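Local coordinates for serine-pyruvate aminotransferase (agxt) (Sulfolobus solfataricus, PDB 3ZRP), which uses pyridoxal 5'-phosphate as cofactor to transfer amino groups, probably between serine and pyruvate and between alanine and glyoxylate, at residues R91-Q94 with I95-Y99; E172-A175 with E176-N179; R224-L227 with P228-G232. All coordinates share one frame; numbering follows the deposited sequence.

Contact 1: residues R91-Q94 with I95-Y99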
ATOM      1  N   ARG A  91       5.093 -18.433  -4.571  1.00 23.10           N
ATOM      2  CA  ARG A  91       4.680 -17.082  -4.966  1.00 22.58           C
ATOM      3  C   ARG A  91       5.719 -16.388  -5.863  1.00 23.31           C
ATOM      4  O   ARG A  91       5.348 -15.623  -6.752  1.00 20.71           O
ATOM      5  CB  ARG A  91       4.275 -16.226  -3.745  1.00 21.75           C
ATOM      6  CG  ARG A  91       3.943 -14.762  -4.039  1.00 22.71           C
ATOM      7  CD  ARG A  91       3.126 -14.143  -2.898  1.00 24.27           C
ATOM      8  NE  ARG A  91       1.815 -14.810  -2.891  1.00 26.62           N
ATOM      9  CZ  ARG A  91       0.718 -14.364  -2.294  1.00 30.92           C
ATOM     10  NH1 ARG A  91       0.712 -13.209  -1.639  1.00 29.00           N
ATOM     11  NH2 ARG A  91      -0.401 -15.070  -2.392  1.00 25.44           N
ATOM     12  N   TRP A  92       7.010 -16.623  -5.637  1.00 20.82           N
ATOM     13  CA  TRP A  92       8.005 -16.106  -6.556  1.00 23.65           C
ATOM     14  C   TRP A  92       7.686 -16.539  -8.010  1.00 24.09           C
ATOM     15  O   TRP A  92       7.712 -15.715  -8.930  1.00 24.89           O
ATOM     16  CB  TRP A  92       9.408 -16.622  -6.207  1.00 22.82           C
ATOM     17  CG  TRP A  92      10.123 -16.016  -5.037  1.00 26.86           C
ATOM     18  CD1 TRP A  92      10.536 -16.680  -3.922  1.00 24.01           C
ATOM     19  CD2 TRP A  92      10.573 -14.660  -4.889  1.00 22.18           C
ATOM     20  NE1 TRP A  92      11.197 -15.822  -3.078  1.00 23.70           N
ATOM     21  CE2 TRP A  92      11.221 -14.571  -3.646  1.00 25.21           C
ATOM     22  CE3 TRP A  92      10.457 -13.503  -5.681  1.00 24.05           C
ATOM     23  CZ2 TRP A  92      11.803 -13.382  -3.182  1.00 25.25           C
ATOM     24  CZ3 TRP A  92      11.016 -12.307  -5.220  1.00 26.15           C
ATOM     25  CH2 TRP A  92      11.675 -12.253  -3.972  1.00 25.88           C
ATOM     26  N   GLU A  93       7.393 -17.823  -8.201  1.00 24.12           N
ATOM     27  CA  GLU A  93       7.017 -18.360  -9.521  1.00 24.15           C
ATOM     28  C   GLU A  93       5.730 -17.709 -10.081  1.00 26.13           C
ATOM     29  O   GLU A  93       5.681 -17.354 -11.270  1.00 25.42           O
ATOM     30  CB  GLU A  93       6.859 -19.899  -9.478  1.00 25.31           C
ATOM     31  CG  GLU A  93       6.612 -20.514 -10.840  1.00 29.37           C
ATOM     32  CD  GLU A  93       6.386 -22.004 -10.834  1.00 33.66           C
ATOM     33  OE1 GLU A  93       5.775 -22.543  -9.882  1.00 32.20           O
ATOM     34  OE2 GLU A  93       6.820 -22.639 -11.820  1.00 34.19           O
ATOM     35  N   GLN A  94       4.718 -17.549  -9.229  1.00 27.70           N
ATOM     36  CA  GLN A  94       3.449 -16.896  -9.643  1.00 26.93           C
ATOM     37  C   GLN A  94       3.678 -15.450 -10.116  1.00 26.94           C
ATOM     38  O   GLN A  94       3.125 -15.040 -11.160  1.00 24.41           O
ATOM     39  CB  GLN A  94       2.376 -16.984  -8.550  1.00 30.87           C
ATOM     40  CG  GLN A  94       1.943 -18.436  -8.270  1.00 32.67           C
ATOM     41  CD  GLN A  94       1.413 -19.110  -9.516  1.00 42.61           C
ATOM     42  OE1 GLN A  94       2.022 -20.055 -10.053  1.00 47.58           O
ATOM     43  NE2 GLN A  94       0.291 -18.594 -10.024  1.00 44.81           N
ATOM     44  N   ILE A  95       4.508 -14.708  -9.377  1.00 22.40           N
ATOM     45  CA  ILE A  95       4.916 -13.350  -9.763  1.00 26.81           C
ATOM     46  C   ILE A  95       5.671 -13.362 -11.106  1.00 28.04           C
ATOM     47  O   ILE A  95       5.277 -12.652 -12.055  1.00 25.60           O
ATOM     48  CB  ILE A  95       5.790 -12.674  -8.672  1.00 25.72           C
ATOM     49  CG1 ILE A  95       4.991 -12.435  -7.380  1.00 20.11           C
ATOM     50  CG2 ILE A  95       6.423 -11.360  -9.184  1.00 25.46           C
ATOM     51  CD1 ILE A  95       5.882 -12.057  -6.158  1.00 24.41           C
ATOM     52  N   PHE A  96       6.712 -14.192 -11.198  1.00 23.30           N
ATOM     53  CA  PHE A  96       7.570 -14.178 -12.379  1.00 25.15           C
ATOM     54  C   PHE A  96       6.898 -14.701 -13.649  1.00 25.57           C
ATOM     55  O   PHE A  96       7.369 -14.388 -14.728  1.00 26.45           O
ATOM     56  CB  PHE A  96       8.920 -14.896 -12.151  1.00 24.83           C
ATOM     57  CG  PHE A  96       9.827 -14.227 -11.135  1.00 25.12           C
ATOM     58  CD1 PHE A  96      10.050 -12.847 -11.154  1.00 27.70           C
ATOM     59  CD2 PHE A  96      10.469 -14.997 -10.159  1.00 25.67           C
ATOM     60  CE1 PHE A  96      10.906 -12.237 -10.229  1.00 27.47           C
ATOM     61  CE2 PHE A  96      11.335 -14.392  -9.209  1.00 24.70           C
ATOM     62  CZ  PHE A  96      11.538 -13.021  -9.245  1.00 27.65           C
ATOM     63  N   LYS A  97       5.794 -15.460 -13.516  1.00 24.91           N
ATOM     64  CA  LYS A  97       4.976 -15.886 -14.651  1.00 28.05           C
ATOM     65  C   LYS A  97       4.391 -14.696 -15.404  1.00 26.88           C
ATOM     66  O   LYS A  97       4.065 -14.803 -16.583  1.00 27.86           O
ATOM     67  CB  LYS A  97       3.813 -16.763 -14.185  1.00 28.80           C
ATOM     68  CG  LYS A  97       4.061 -18.279 -14.184  1.00 42.73           C
ATOM     69  CD  LYS A  97       2.727 -19.006 -13.856  1.00 48.52           C
ATOM     70  CE  LYS A  97       2.916 -20.418 -13.301  1.00 59.22           C
ATOM     71  NZ  LYS A  97       3.555 -21.339 -14.286  1.00 64.95           N
ATOM     72  N   ARG A  98       4.275 -13.555 -14.726  1.00 23.71           N
ATOM     73  CA  ARG A  98       3.730 -12.344 -15.337  1.00 22.51           C
ATOM     74  C   ARG A  98       4.769 -11.564 -16.138  1.00 25.63           C
ATOM     75  O   ARG A  98       4.430 -10.576 -16.777  1.00 28.72           O
ATOM     76  CB  ARG A  98       3.116 -11.437 -14.263  1.00 20.99           C
ATOM     77  CG  ARG A  98       1.993 -12.065 -13.418  1.00 25.56           C
ATOM     78  CD  ARG A  98       0.913 -12.730 -14.274  1.00 26.15           C
ATOM     79  NE  ARG A  98       0.255 -11.734 -15.119  1.00 31.48           N
ATOM     80  CZ  ARG A  98      -0.754 -11.974 -15.954  1.00 36.08           C
ATOM     81  NH1 ARG A  98      -1.237 -13.205 -16.063  1.00 34.92           N
ATOM     82  NH2 ARG A  98      -1.265 -10.982 -16.691  1.00 30.68           N
ATOM     83  N   TYR A  99       6.038 -11.988 -16.077  1.00 25.05           N
ATOM     84  CA  TYR A  99       7.147 -11.256 -16.669  1.00 26.12           C
ATOM     85  C   TYR A  99       7.862 -12.116 -17.708  1.00 23.87           C
ATOM     86  O   TYR A  99       7.876 -13.333 -17.585  1.00 21.78           O
ATOM     87  CB  TYR A  99       8.132 -10.783 -15.580  1.00 21.51           C
ATOM     88  CG  TYR A  99       7.485  -9.722 -14.687  1.00 22.05           C
ATOM     89  CD1 TYR A  99       6.644 -10.101 -13.613  1.00 20.68           C
ATOM     90  CD2 TYR A  99       7.615  -8.352 -14.986  1.00 20.73           C
ATOM     91  CE1 TYR A  99       5.990  -9.120 -12.805  1.00 21.34           C
ATOM     92  CE2 TYR A  99       7.003  -7.382 -14.194  1.00 22.83           C
ATOM     93  CZ  TYR A  99       6.177  -7.762 -13.126  1.00 22.04           C
ATOM     94  OH  TYR A  99       5.551  -6.780 -12.390  1.00 22.01           O
TER
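Trp92 and Phe96 lie side by side one helical turn apart and point the same way, with CE3 of Trp92 3.7 Å from CE2 of Phe96. Their planes are only 12° apart, yet the centroids of the Trp92 six-membered ring and the Phe96 ring are 5.8 Å apart, so the rings are slid past each other and barely overlap. Phe96 reaches this place because its CG is anti to the carbonyl carbon (chi1 -65°), which also lays CD2 3.1 Å from Trp92 O. The Ile95 and Arg91 side chains cross at a slant, Ile95 CD1 being 3.9 Å from Arg91 CG. Gln94 and Lys97 run alongside each other, Gln94 OE1 being 3.4 Å from Lys97 CE. Glu93 OE2 and Lys97 NZ, 4.3 Å apart, are too distant for a salt bridge; Glu93 OE1 pairs instead with Arg107. Behind these side chains stand i-to-i+4 helix bonds: Phe96 N gives to Trp92 O at 2.9 Å, whereas Lys97 N meets Glu93 O at a bent 141°, where the chain passes into a type I turn from Phe96 to Tyr99. Helix 87-96 is the crossover helix of the beta-alpha-beta unit of strands 79-83 and 102-106, and Phe96 packs on Val103 of the latter. With an alanine at Phe96, the space between the Trp92 indole and Val103 is likely to be left open. Further out, Arg91 NH1 binds both Thr64 OG1, a cofactor-binding residue, and Phe241 O of the second subunit, with the Arg91 side chain about 4 Å from a bound PLP. Arg98 NH2 bonds to Ala217 O, also of the second subunit.

Contact 2: residues E172-A175 with E176-N179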
ATOM      1  N   GLU A 172      18.172 -14.784  13.100  1.00 32.34           N
ATOM      2  CA  GLU A 172      19.409 -14.117  12.686  1.00 29.70           C
ATOM      3  C   GLU A 172      19.357 -13.786  11.189  1.00 28.87           C
ATOM      4  O   GLU A 172      19.045 -14.654  10.360  1.00 29.67           O
ATOM      5  CB  GLU A 172      20.645 -14.971  12.973  1.00 35.68           C
ATOM      6  CG  GLU A 172      21.933 -14.193  12.726  1.00 40.03           C
ATOM      7  CD  GLU A 172      23.208 -15.041  12.754  1.00 50.13           C
ATOM      8  OE1 GLU A 172      23.138 -16.292  12.723  1.00 49.18           O
ATOM      9  OE2 GLU A 172      24.300 -14.434  12.785  1.00 55.17           O
ATOM     10  N   VAL A 173      19.629 -12.531  10.858  1.00 29.42           N
ATOM     11  CA  VAL A 173      19.744 -12.104   9.464  1.00 27.77           C
ATOM     12  C   VAL A 173      21.017 -11.267   9.355  1.00 31.71           C
ATOM     13  O   VAL A 173      21.191 -10.302  10.115  1.00 33.08           O
ATOM     14  CB  VAL A 173      18.512 -11.267   8.991  1.00 25.66           C
ATOM     15  CG1 VAL A 173      18.774 -10.637   7.606  1.00 23.54           C
ATOM     16  CG2 VAL A 173      17.216 -12.158   9.014  1.00 23.01           C
ATOM     17  N   LYS A 174      21.892 -11.642   8.419  1.00 29.61           N
ATOM     18  CA  LYS A 174      23.158 -10.943   8.206  1.00 34.25           C
ATOM     19  C   LYS A 174      23.319 -10.637   6.729  1.00 35.94           C
ATOM     20  O   LYS A 174      24.106 -11.289   6.035  1.00 35.52           O
ATOM     21  CB  LYS A 174      24.335 -11.817   8.689  1.00 36.83           C
ATOM     22  CG  LYS A 174      24.390 -12.065  10.199  1.00 37.94           C
ATOM     23  CD  LYS A 174      25.114 -10.924  10.913  1.00 46.44           C
ATOM     24  CE  LYS A 174      24.459 -10.591  12.251  1.00 54.62           C
ATOM     25  NZ  LYS A 174      24.699 -11.649  13.278  1.00 55.51           N
ATOM     26  N   ALA A 175      22.587  -9.639   6.244  1.00 33.79           N
ATOM     27  CA  ALA A 175      22.492  -9.403   4.803  1.00 31.49           C
ATOM     28  C   ALA A 175      23.845  -9.092   4.161  1.00 34.14           C
ATOM     29  O   ALA A 175      24.163  -9.653   3.119  1.00 33.80           O
ATOM     30  CB  ALA A 175      21.442  -8.303   4.477  1.00 27.25           C
ATOM     31  N   GLU A 176      24.645  -8.234   4.787  1.00 34.72           N
ATOM     32  CA  GLU A 176      25.960  -7.866   4.224  1.00 36.05           C
ATOM     33  C   GLU A 176      26.987  -9.008   4.337  1.00 38.22           C
ATOM     34  O   GLU A 176      27.664  -9.357   3.355  1.00 37.24           O
ATOM     35  CB  GLU A 176      26.498  -6.584   4.861  1.00 42.70           C
ATOM     36  CG  GLU A 176      27.963  -6.303   4.523  1.00 42.75           C
ATOM     37  CD  GLU A 176      28.374  -4.849   4.684  1.00 49.22           C
ATOM     38  OE1 GLU A 176      27.655  -4.047   5.321  1.00 48.33           O
ATOM     39  OE2 GLU A 176      29.453  -4.507   4.169  1.00 48.29           O
ATOM     40  N   GLU A 177      27.094  -9.582   5.529  1.00 38.88           N
ATOM     41  CA  GLU A 177      28.052 -10.655   5.779  1.00 43.70           C
ATOM     42  C   GLU A 177      27.797 -11.877   4.896  1.00 43.11           C
ATOM     43  O   GLU A 177      28.742 -12.474   4.387  1.00 43.06           O
ATOM     44  CB  GLU A 177      28.054 -11.046   7.251  1.00 52.67           C
ATOM     45  CG  GLU A 177      29.270 -11.869   7.664  1.00 71.12           C
ATOM     46  CD  GLU A 177      29.093 -12.514   9.020  1.00 76.20           C
ATOM     47  OE1 GLU A 177      28.906 -11.776  10.015  1.00 69.48           O
ATOM     48  OE2 GLU A 177      29.137 -13.762   9.085  1.00 82.61           O
ATOM     49  N   TRP A 178      26.530 -12.224   4.695  1.00 36.67           N
ATOM     50  CA  TRP A 178      26.176 -13.339   3.817  1.00 35.00           C
ATOM     51  C   TRP A 178      26.181 -12.954   2.337  1.00 35.07           C
ATOM     52  O   TRP A 178      26.059 -13.832   1.482  1.00 39.18           O
ATOM     53  CB  TRP A 178      24.828 -13.950   4.179  1.00 33.13           C
ATOM     54  CG  TRP A 178      24.679 -14.401   5.601  1.00 34.72           C
ATOM     55  CD1 TRP A 178      25.687 -14.727   6.486  1.00 34.15           C
ATOM     56  CD2 TRP A 178      23.447 -14.651   6.287  1.00 33.23           C
ATOM     57  NE1 TRP A 178      25.153 -15.105   7.693  1.00 36.05           N
ATOM     58  CE2 TRP A 178      23.779 -15.066   7.607  1.00 35.65           C
ATOM     59  CE3 TRP A 178      22.092 -14.528   5.932  1.00 34.66           C
ATOM     60  CZ2 TRP A 178      22.812 -15.396   8.561  1.00 34.28           C
ATOM     61  CZ3 TRP A 178      21.121 -14.840   6.897  1.00 33.54           C
ATOM     62  CH2 TRP A 178      21.487 -15.277   8.197  1.00 36.36           C
ATOM     63  N   ASN A 179      26.365 -11.661   2.053  1.00 32.78           N
ATOM     64  CA  ASN A 179      26.413 -11.124   0.681  1.00 38.62           C
ATOM     65  C   ASN A 179      25.088 -11.385  -0.074  1.00 35.17           C
ATOM     66  O   ASN A 179      25.077 -12.020  -1.110  1.00 35.25           O
ATOM     67  CB  ASN A 179      27.642 -11.672  -0.076  1.00 43.38           C
ATOM     68  CG  ASN A 179      28.118 -10.762  -1.226  1.00 49.86           C
ATOM     69  OD1 ASN A 179      27.480  -9.761  -1.588  1.00 43.78           O
ATOM     70  ND2 ASN A 179      29.260 -11.131  -1.810  1.00 54.15           N
TER
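Glu176 turns the chain back past Lys174: its N is 3.3 Å from Lys174 O, but the angle is too poor for a bond, and its carboxylate extends away to Ser51 OG. Glu177 runs alongside Lys174, with OE1 4.0 Å from CD of the lysine. Their charged ends do not pair; Lys174 NZ, its chain bent at three torsions, folds back to Glu172 OE2 in a 2.9 Å salt bridge that uses the anti lone pair of the carboxylate. Trp178 carries most of the contact. Its N donates to Lys174 O (2.9 Å, 161°), nearly in line with the C=O, while a chi1 of -55° sets CG beside the backbone N and brings the indole back beneath residues 173 and 174. Lys174 CB lies over the face of the five-membered ring, 3.6 Å from its centroid and 16° off the normal, a CH-pi contact. Lys174 O and Val173 C lie over the same face. At the ring edge Glu172 O comes 3.3 Å from CH2, near the plane, and Tyr183 and Val146 also touch the indole. Asn179, with positive phi, closes a type I turn as its N donates to Glu176 O, and its own O takes a bond from Arg154. This type I turn, with Trp178 folded back on the preceding residues, belongs to the connection between neighbouring parallel strands 157-163 and 182-186 in the seven-stranded mixed sheet of a fold-type I PLP enzyme.

Contact 3: residues R224-L227 with P228-G232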
ATOM      1  N   ARG A 224      13.462   2.072  -8.947  1.00 24.79           N
ATOM      2  CA  ARG A 224      13.995   3.362  -9.429  1.00 26.72           C
ATOM      3  C   ARG A 224      13.112   4.559  -9.085  1.00 28.47           C
ATOM      4  O   ARG A 224      13.612   5.648  -8.843  1.00 24.26           O
ATOM      5  CB  ARG A 224      14.286   3.336 -10.935  1.00 26.57           C
ATOM      6  CG  ARG A 224      15.341   2.336 -11.341  1.00 26.15           C
ATOM      7  CD  ARG A 224      15.368   2.110 -12.854  1.00 28.38           C
ATOM      8  NE  ARG A 224      16.308   1.038 -13.176  1.00 26.47           N
ATOM      9  CZ  ARG A 224      16.093  -0.248 -12.940  1.00 28.77           C
ATOM     10  NH1 ARG A 224      14.936  -0.660 -12.399  1.00 26.64           N
ATOM     11  NH2 ARG A 224      17.019  -1.133 -13.261  1.00 25.83           N
ATOM     12  N   ASN A 225      11.789   4.376  -9.086  1.00 23.69           N
ATOM     13  CA  ASN A 225      10.892   5.464  -8.784  1.00 24.83           C
ATOM     14  C   ASN A 225      10.842   5.827  -7.301  1.00 24.83           C
ATOM     15  O   ASN A 225      10.541   6.969  -6.959  1.00 25.05           O
ATOM     16  CB  ASN A 225       9.482   5.158  -9.343  1.00 24.77           C
ATOM     17  CG  ASN A 225       9.457   5.189 -10.841  1.00 28.62           C
ATOM     18  OD1 ASN A 225      10.149   5.996 -11.453  1.00 29.26           O
ATOM     19  ND2 ASN A 225       8.674   4.311 -11.455  1.00 24.70           N
ATOM     20  N   TRP A 226      11.147   4.875  -6.422  1.00 23.08           N
ATOM     21  CA  TRP A 226      11.093   5.127  -4.980  1.00 23.52           C
ATOM     22  C   TRP A 226      12.447   5.593  -4.437  1.00 25.75           C
ATOM     23  O   TRP A 226      12.494   6.239  -3.394  1.00 28.03           O
ATOM     24  CB  TRP A 226      10.668   3.889  -4.204  1.00 24.03           C
ATOM     25  CG  TRP A 226       9.248   3.587  -4.481  1.00 21.39           C
ATOM     26  CD1 TRP A 226       8.787   2.643  -5.366  1.00 24.81           C
ATOM     27  CD2 TRP A 226       8.087   4.289  -3.995  1.00 21.56           C
ATOM     28  NE1 TRP A 226       7.417   2.696  -5.411  1.00 19.95           N
ATOM     29  CE2 TRP A 226       6.962   3.677  -4.575  1.00 20.40           C
ATOM     30  CE3 TRP A 226       7.892   5.345  -3.096  1.00 23.34           C
ATOM     31  CZ2 TRP A 226       5.631   4.092  -4.301  1.00 20.89           C
ATOM     32  CZ3 TRP A 226       6.594   5.767  -2.815  1.00 26.04           C
ATOM     33  CH2 TRP A 226       5.463   5.128  -3.419  1.00 22.15           C
ATOM     34  N   LEU A 227      13.514   5.255  -5.150  1.00 25.60           N
ATOM     35  CA  LEU A 227      14.891   5.578  -4.708  1.00 30.12           C
ATOM     36  C   LEU A 227      15.126   7.065  -4.362  1.00 31.65           C
ATOM     37  O   LEU A 227      15.730   7.348  -3.321  1.00 29.22           O
ATOM     38  CB  LEU A 227      15.934   5.105  -5.726  1.00 29.48           C
ATOM     39  CG  LEU A 227      16.965   4.033  -5.408  1.00 38.26           C
ATOM     40  CD1 LEU A 227      17.979   3.937  -6.564  1.00 40.16           C
ATOM     41  CD2 LEU A 227      17.678   4.329  -4.101  1.00 39.51           C
ATOM     42  N   PRO A 228      14.655   8.008  -5.207  1.00 31.81           N
ATOM     43  CA  PRO A 228      14.823   9.424  -4.866  1.00 31.69           C
ATOM     44  C   PRO A 228      14.118   9.796  -3.558  1.00 34.62           C
ATOM     45  O   PRO A 228      14.622  10.635  -2.806  1.00 29.44           O
ATOM     46  CB  PRO A 228      14.182  10.163  -6.057  1.00 31.63           C
ATOM     47  CG  PRO A 228      14.234   9.199  -7.188  1.00 30.79           C
ATOM     48  CD  PRO A 228      14.052   7.849  -6.548  1.00 29.25           C
ATOM     49  N   VAL A 229      12.976   9.171  -3.267  1.00 30.60           N
ATOM     50  CA  VAL A 229      12.293   9.420  -1.996  1.00 29.48           C
ATOM     51  C   VAL A 229      13.115   8.921  -0.808  1.00 30.73           C
ATOM     52  O   VAL A 229      13.198   9.616   0.215  1.00 33.10           O
ATOM     53  CB  VAL A 229      10.830   8.834  -1.969  1.00 26.92           C
ATOM     54  CG1 VAL A 229      10.110   9.215  -0.674  1.00 23.87           C
ATOM     55  CG2 VAL A 229      10.042   9.332  -3.167  1.00 27.60           C
ATOM     56  N   MET A 230      13.756   7.759  -0.956  1.00 30.02           N
ATOM     57  CA  MET A 230      14.551   7.136   0.128  1.00 29.86           C
ATOM     58  C   MET A 230      15.866   7.867   0.388  1.00 31.39           C
ATOM     59  O   MET A 230      16.192   8.167   1.547  1.00 33.35           O
ATOM     60  CB  MET A 230      14.826   5.648  -0.153  1.00 27.49           C
ATOM     61  CG  MET A 230      13.545   4.834  -0.477  1.00 26.74           C
ATOM     62  SD  MET A 230      12.325   4.835   0.860  1.00 26.16           S
ATOM     63  CE  MET A 230      10.827   5.253  -0.049  1.00 24.99           C
ATOM     64  N   ARG A 231      16.605   8.125  -0.688  1.00 33.63           N
ATOM     65  CA  ARG A 231      17.817   8.949  -0.628  0.60 32.45           C
ATOM     66  C   ARG A 231      17.505  10.331  -0.077  1.00 33.70           C
ATOM     67  O   ARG A 231      18.207  10.831   0.821  1.00 41.09           O
ATOM     68  CB  ARG A 231      18.456   9.043  -2.014  0.60 35.05           C
ATOM     69  CG  ARG A 231      19.272   7.816  -2.375  0.60 34.54           C
ATOM     70  CD  ARG A 231      19.535   7.754  -3.859  0.60 35.49           C
ATOM     71  NE  ARG A 231      20.511   6.715  -4.171  0.60 28.31           N
ATOM     72  CZ  ARG A 231      20.775   6.272  -5.393  0.60 29.21           C
ATOM     73  NH1 ARG A 231      20.128   6.765  -6.442  0.60 27.58           N
ATOM     74  NH2 ARG A 231      21.678   5.316  -5.559  0.60 30.26           N
ATOM     75  N   GLY A 232      16.447  10.952  -0.595  1.00 33.67           N
ATOM     76  CA  GLY A 232      15.972  12.228  -0.076  1.00 33.18           C
ATOM     77  C   GLY A 232      15.805  12.204   1.434  1.00 38.22           C
ATOM     78  O   GLY A 232      16.428  13.009   2.130  1.00 33.85           O
TER
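Helix 223-234 is kinked at Pro228, whose ring lies against Leu227. Pro228 has no N-H to offer the preceding turn, and its CD stands 3.2 Å from Arg224 O where a donor would otherwise be. The pyrrolidine crowds its neighbour, since Leu227 CB is only 3.4 Å from Pro228 CD, tighter than usual for two carbons. Regular pairing resumes at once. Met230 N donates to Trp226 O at 3.1 Å, in the carbonyl plane but bent to 150°, and Arg231 N meets Leu227 O at 2.9 Å and a straighter 170°. Met230, turned at chi1 -52° away from its own carbonyl carbon and bent again beyond CG, curls back until CE is 4.2 Å from Trp226 CE3. The helix is wedged between helix 31-48, whose Leu37 and Leu41 touch Met230, helix 204-212, which meets Leu227, and strand 55-60, at an outer edge of the large sheet within this chain. On the side toward helix 204-212, Leu227 reaches over the Arg231 guanidinium: CD1 sits over one face, displaced toward its rim, 3.6 Å from NH1, and CD2 lies 3.7 Å from NE. Arg231 has two deposited conformers, so this packing, and the NH2 salt bridge to Asp211, is described for one of them and is doubtful for the other. The buried Trp226 gives its NE1 to Tyr220 O and makes an edge-to-face pair with Phe241, next to the cofactor-binding Tyr240, and its side chain lies about 7 Å from a bound PLP.

How the contacts relate
Each of the three contacts mixes buried and exposed residues, and none touches another, their centres being about 23 to 25 Å apart. Contacts 1 and 3 are turns of helices, whereas contact 2 is a loop turn without regular helix pairing. All rest on a tryptophan, used differently: beside a slid phenylalanine ring in contact 1, under a lysine CB and carbonyl in contact 2, near a methionine methyl in contact 3. Contact 1 alone meets the second subunit. Contacts 1 and 3 share the Phe241 loop across the dimer: Trp226 packs on Phe241 of its own chain, while Arg91 bonds to Phe241 of the partner.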